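Local coordinates for protein hydrazine synthase gamma subunit (Candidatus Kuenenia stuttgartiensis, PDB 5C2V) that reduces nitric oxide to hydroxylamine, the first half-reaction of hydrazine synthesis, and carries two c-type hemes, one apparently catalytic and one probably transferring electrons, at residues K92-L100 against Y150-G158. Sequence-based numbering, arbitrary orientation.
Sequences KYIRGGRYL and YIRALEFTG. With CA (calcium ion), chain T; HEC (heme c), chain V.
Arg-95 lies against the backbone of Glu-155. Its chain bends at CG (chi2 -60°), which turns the guanidinium back to the chain at 154-157. Arg-95 NH1 donates to Glu-155 O, almost head-on to the carbonyl and near the guanidinium plane; the modelled 2.5 Å between these two atoms is doubtfully short at this resolution. Thr-157 CG2 covers one face of the same group, 3.3 Å from Arg-95 NH1. Arg-95 NE has a second partner in Arg-70 O.

The Phe-156 ring lies against Gly-96, whose CA sits over one face. The contact is CH-pi, offset toward the rim, with Gly-96 CA 4.1 Å from the centroid of the Phe-156 ring. Gly-96 N bonds to Leu-154 O at 2.9 Å. Leu-154 CD1 meets Ile-94 CD1 at 3.7 Å, and Ile-94 in turn approaches His-67, the axial ligand of heme 1.

The outer end is polar. Tyr-99 OH donates to Glu-155 OE1 on its syn side, at 3.0 Å, and accepts a bond from Arg-98 NH2 nearly in the guanidinium plane. Arg-98 NH2 and Glu-155 OE2 form only a long salt bridge at 4.0 Å. A water links Arg-98 N to the carbonyls of Arg-152 and Leu-154.

The contact fastens the 92-100 loop to the chain leaving helix 141-152. The loop carries heme-pocket residue Lys-92 at one end and calcium ligand Leu-100 at the other. Backbone carbonyls of 154-155 hold its inner part, and the polar cluster of Arg-98, Tyr-99 and Glu-155 holds its outer part.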
loop_
_atom_site.group_PDB
_atom_site.type_symbol
_atom_site.label_atom_id
_atom_site.label_comp_id
_atom_site.label_asym_id
_atom_site.label_seq_id
_atom_site.Cartn_x
_atom_site.Cartn_y
_atom_site.Cartn_z
ATOM N N LYS C 92 37.789 36.157 7.181
ATOM C CA LYS C 92 38.989 36.905 7.542
ATOM C C LYS C 92 40.240 36.460 6.788
ATOM O O LYS C 92 40.472 35.269 6.584
ATOM C CB LYS C 92 39.242 36.799 9.048
ATOM C CG LYS C 92 38.814 38.024 9.838
ATOM C CD LYS C 92 39.683 39.224 9.495
ATOM C CE LYS C 92 39.301 40.444 10.316
ATOM N NZ LYS C 92 40.145 41.627 9.991
ATOM N N TYR C 93 41.038 37.442 6.380
ATOM C CA TYR C 93 42.335 37.196 5.765
ATOM C C TYR C 93 43.349 36.928 6.877
ATOM O O TYR C 93 43.605 37.798 7.709
ATOM C CB TYR C 93 42.740 38.403 4.912
ATOM C CG TYR C 93 43.949 38.208 4.027
ATOM C CD1 TYR C 93 43.831 37.619 2.775
ATOM C CD2 TYR C 93 45.204 38.644 4.427
ATOM C CE1 TYR C 93 44.932 37.454 1.956
ATOM C CE2 TYR C 93 46.307 38.484 3.616
ATOM C CZ TYR C 93 46.168 37.883 2.383
ATOM O OH TYR C 93 47.269 37.721 1.573
ATOM N N ILE C 94 43.922 35.726 6.894
ATOM C CA ILE C 94 44.700 35.284 8.053
ATOM C C ILE C 94 46.221 35.447 7.948
ATOM O O ILE C 94 46.945 35.022 8.849
ATOM C CB ILE C 94 44.397 33.804 8.393
ATOM C CG1 ILE C 94 44.634 32.902 7.185
ATOM C CG2 ILE C 94 42.968 33.656 8.891
ATOM C CD1 ILE C 94 44.454 31.429 7.489
ATOM N N ARG C 95 46.718 36.039 6.866
ATOM C CA ARG C 95 48.145 36.353 6.796
ATOM C C ARG C 95 48.481 37.484 7.764
ATOM O O ARG C 95 47.766 38.484 7.829
ATOM C CB ARG C 95 48.568 36.741 5.378
ATOM C CG ARG C 95 48.526 35.615 4.359
ATOM C CD ARG C 95 49.448 34.471 4.747
ATOM N NE ARG C 95 49.681 33.560 3.630
ATOM C CZ ARG C 95 50.767 33.581 2.863
ATOM N NH1 ARG C 95 51.731 34.459 3.099
ATOM N NH2 ARG C 95 50.894 32.717 1.865
ATOM N N GLY C 96 49.567 37.317 8.514
ATOM C CA GLY C 96 50.004 38.321 9.469
ATOM C C GLY C 96 48.974 38.603 10.546
ATOM O O GLY C 96 48.671 39.758 10.843
ATOM N N GLY C 97 48.437 37.541 11.138
ATOM C CA GLY C 97 47.366 37.670 12.107
ATOM C C GLY C 97 47.801 38.081 13.501
ATOM O O GLY C 97 47.056 38.760 14.210
ATOM N N ARG C 98 49.002 37.676 13.899
ATOM C CA ARG C 98 49.470 37.910 15.263
ATOM C C ARG C 98 49.850 39.368 15.515
ATOM O O ARG C 98 49.901 39.813 16.661
ATOM C CB ARG C 98 50.667 37.008 15.579
ATOM C CG ARG C 98 51.936 37.351 14.811
ATOM C CD ARG C 98 53.129 36.568 15.341
ATOM N NE ARG C 98 54.373 36.954 14.681
ATOM C CZ ARG C 98 55.574 36.497 15.019
ATOM N NH1 ARG C 98 55.702 35.634 16.018
ATOM N NH2 ARG C 98 56.650 36.906 14.361
ATOM N N TYR C 99 50.111 40.107 14.443
ATOM C CA TYR C 99 50.614 41.472 14.562
ATOM C C TYR C 99 49.539 42.479 14.962
ATOM O O TYR C 99 49.856 43.581 15.406
ATOM C CB TYR C 99 51.262 41.910 13.248
ATOM C CG TYR C 99 52.489 41.108 12.881
ATOM C CD1 TYR C 99 53.347 40.632 13.863
ATOM C CD2 TYR C 99 52.787 40.823 11.556
ATOM C CE1 TYR C 99 54.470 39.898 13.535
ATOM C CE2 TYR C 99 53.907 40.088 11.219
ATOM C CZ TYR C 99 54.745 39.628 12.212
ATOM O OH TYR C 99 55.862 38.896 11.882
ATOM N N LEU C 100 48.271 42.108 14.809
ATOM C CA LEU C 100 47.187 43.044 15.097
ATOM C C LEU C 100 46.018 42.443 15.878
ATOM O O LEU C 100 44.980 42.125 15.295
ATOM C CB LEU C 100 46.664 43.649 13.794
ATOM C CG LEU C 100 47.588 44.662 13.115
ATOM C CD1 LEU C 100 47.057 45.023 11.743
ATOM C CD2 LEU C 100 47.740 45.905 13.979
ATOM N N TYR C 150 50.488 27.696 14.004
ATOM C CA TYR C 150 50.454 27.777 12.547
ATOM C C TYR C 150 49.905 29.120 12.083
ATOM O O TYR C 150 50.410 29.711 11.128
ATOM C CB TYR C 150 49.617 26.645 11.948
ATOM C CG TYR C 150 49.302 26.854 10.483
ATOM C CD1 TYR C 150 50.253 26.593 9.505
ATOM C CD2 TYR C 150 48.058 27.324 10.077
ATOM C CE1 TYR C 150 49.975 26.791 8.166
ATOM C CE2 TYR C 150 47.771 27.525 8.740
ATOM C CZ TYR C 150 48.733 27.256 7.788
ATOM O OH TYR C 150 48.450 27.454 6.455
ATOM N N ILE C 151 48.860 29.592 12.755
ATOM C CA ILE C 151 48.231 30.858 12.387
ATOM C C ILE C 151 49.161 32.044 12.633
ATOM O O ILE C 151 49.258 32.952 11.806
ATOM C CB ILE C 151 46.922 31.067 13.162
ATOM C CG1 ILE C 151 45.935 29.953 12.823
ATOM C CG2 ILE C 151 46.315 32.424 12.842
ATOM C CD1 ILE C 151 45.052 29.577 13.970
ATOM N N ARG C 152 49.849 32.025 13.770
ATOM C CA ARG C 152 50.766 33.100 14.134
ATOM C C ARG C 152 51.986 33.140 13.219
ATOM O O ARG C 152 52.613 34.186 13.052
ATOM C CB ARG C 152 51.210 32.943 15.591
ATOM C CG ARG C 152 50.100 33.182 16.602
ATOM C CD ARG C 152 50.465 32.654 17.981
ATOM N NE ARG C 152 51.599 33.359 18.572
ATOM C CZ ARG C 152 52.059 33.129 19.797
ATOM N NH1 ARG C 152 51.479 32.214 20.563
ATOM N NH2 ARG C 152 53.096 33.814 20.260
ATOM N N ALA C 153 52.314 31.998 12.623
ATOM C CA ALA C 153 53.504 31.880 11.788
ATOM C C ALA C 153 53.252 32.344 10.357
ATOM O O ALA C 153 54.162 32.338 9.527
ATOM C CB ALA C 153 54.007 30.446 11.794
ATOM N N LEU C 154 52.018 32.743 10.069
ATOM C CA LEU C 154 51.664 33.215 8.735
ATOM C C LEU C 154 52.104 34.660 8.520
ATOM O O LEU C 154 51.783 35.545 9.315
ATOM C CB LEU C 154 50.159 33.079 8.499
ATOM C CG LEU C 154 49.646 31.645 8.340
ATOM C CD1 LEU C 154 48.133 31.625 8.177
ATOM C CD2 LEU C 154 50.327 30.962 7.161
ATOM N N GLU C 155 52.838 34.889 7.436
ATOM C CA GLU C 155 53.378 36.207 7.122
ATOM C C GLU C 155 52.775 36.756 5.835
ATOM O O GLU C 155 52.303 35.996 4.991
ATOM C CB GLU C 155 54.903 36.146 6.998
ATOM C CG GLU C 155 55.618 35.603 8.227
ATOM C CD GLU C 155 55.642 36.589 9.378
ATOM O OE1 GLU C 155 55.383 37.788 9.145
ATOM O OE2 GLU C 155 55.924 36.164 10.519
ATOM N N PHE C 156 52.789 38.079 5.694
ATOM C CA PHE C 156 52.258 38.731 4.501
ATOM C C PHE C 156 53.005 38.311 3.236
ATOM O O PHE C 156 54.202 38.027 3.274
ATOM C CB PHE C 156 52.312 40.253 4.652
ATOM C CG PHE C 156 51.445 40.789 5.757
ATOM C CD1 PHE C 156 50.064 40.754 5.654
ATOM C CD2 PHE C 156 52.012 41.339 6.896
ATOM C CE1 PHE C 156 49.265 41.249 6.670
ATOM C CE2 PHE C 156 51.220 41.836 7.913
ATOM C CZ PHE C 156 49.844 41.792 7.800
ATOM N N THR C 157 52.285 38.268 2.119
ATOM C CA THR C 157 52.872 37.894 0.836
ATOM C C THR C 157 53.629 39.050 0.192
ATOM O O THR C 157 54.657 38.848 -0.453
ATOM C CB THR C 157 51.796 37.405 -0.156
ATOM O OG1 THR C 157 50.857 38.458 -0.405
ATOM C CG2 THR C 157 51.063 36.197 0.399
ATOM N N GLY C 158 53.113 40.262 0.369
ATOM C CA GLY C 158 53.660 41.429 -0.300
ATOM C C GLY C 158 52.984 41.641 -1.641
ATOM O O GLY C 158 52.530 40.686 -2.271
HETATM CA CA CA T . 42.763 43.105 14.791
HETATM FE FE HEC V . 37.737 31.260 10.560
HETATM C CHA HEC V . 37.727 34.598 11.376
HETATM C CHB HEC V . 40.826 30.934 11.968
HETATM C CHC HEC V . 37.650 27.861 9.970
HETATM C CHD HEC V . 35.040 31.666 8.486
HETATM N NA HEC V . 39.026 32.535 11.537
HETATM C C1A HEC V . 38.867 33.896 11.702
HETATM C C2A HEC V . 40.099 34.433 12.259
HETATM C C3A HEC V . 40.950 33.408 12.424
HETATM C C4A HEC V . 40.290 32.201 11.970
HETATM C CMA HEC V . 42.388 33.453 12.990
HETATM C CAA HEC V . 40.348 35.921 12.611
HETATM C CBA HEC V . 41.484 36.517 11.781
HETATM C CGA HEC V . 41.724 37.950 12.180
HETATM O O1A HEC V . 40.941 38.487 13.005
HETATM O O2A HEC V . 42.702 38.557 11.670
HETATM N NB HEC V . 39.063 29.690 10.795
HETATM C C1B HEC V . 40.160 29.775 11.630
HETATM C C2B HEC V . 40.479 28.440 12.092
HETATM C C3B HEC V . 39.608 27.588 11.535
HETATM C C4B HEC V . 38.698 28.358 10.711
HETATM C CMB HEC V . 41.645 28.089 13.042
HETATM C CAB HEC V . 39.545 26.054 11.725
HETATM C CBB HEC V . 39.080 25.694 13.153
HETATM N NC HEC V . 36.573 29.994 9.418
HETATM C C1C HEC V . 36.683 28.620 9.346
HETATM C C2C HEC V . 35.534 28.114 8.624
HETATM C C3C HEC V . 34.894 29.167 8.099
HETATM C C4C HEC V . 35.480 30.371 8.663
HETATM C CMC HEC V . 35.379 26.642 8.173
HETATM C CAC HEC V . 33.649 29.124 7.182
HETATM C CBC HEC V . 32.429 28.581 7.960
HETATM N ND HEC V . 36.604 32.900 9.960
HETATM C C1D HEC V . 35.432 32.773 9.215
HETATM C C2D HEC V . 34.678 34.000 9.328
HETATM C C3D HEC V . 35.517 34.916 10.229
HETATM C C4D HEC V . 36.694 34.150 10.574
HETATM C CMD HEC V . 33.315 34.321 8.678
HETATM C CAD HEC V . 35.173 36.349 10.682
HETATM C CBD HEC V . 34.229 36.265 11.878
HETATM C CGD HEC V . 33.892 37.652 12.355
HETATM O O1D HEC V . 33.124 37.780 13.345
HETATM O O2D HEC V . 34.392 38.629 11.745
HETATM O O HOH W 1 50.777 36.063 11.715
HETATM O O HOH W 2 43.602 44.145 12.810
HETATM O O HOH W 3 42.128 41.198 13.490
HETATM O O HOH W 4 43.391 45.010 16.078
HETATM O O HOH W 5 36.540 31.192 12.281
#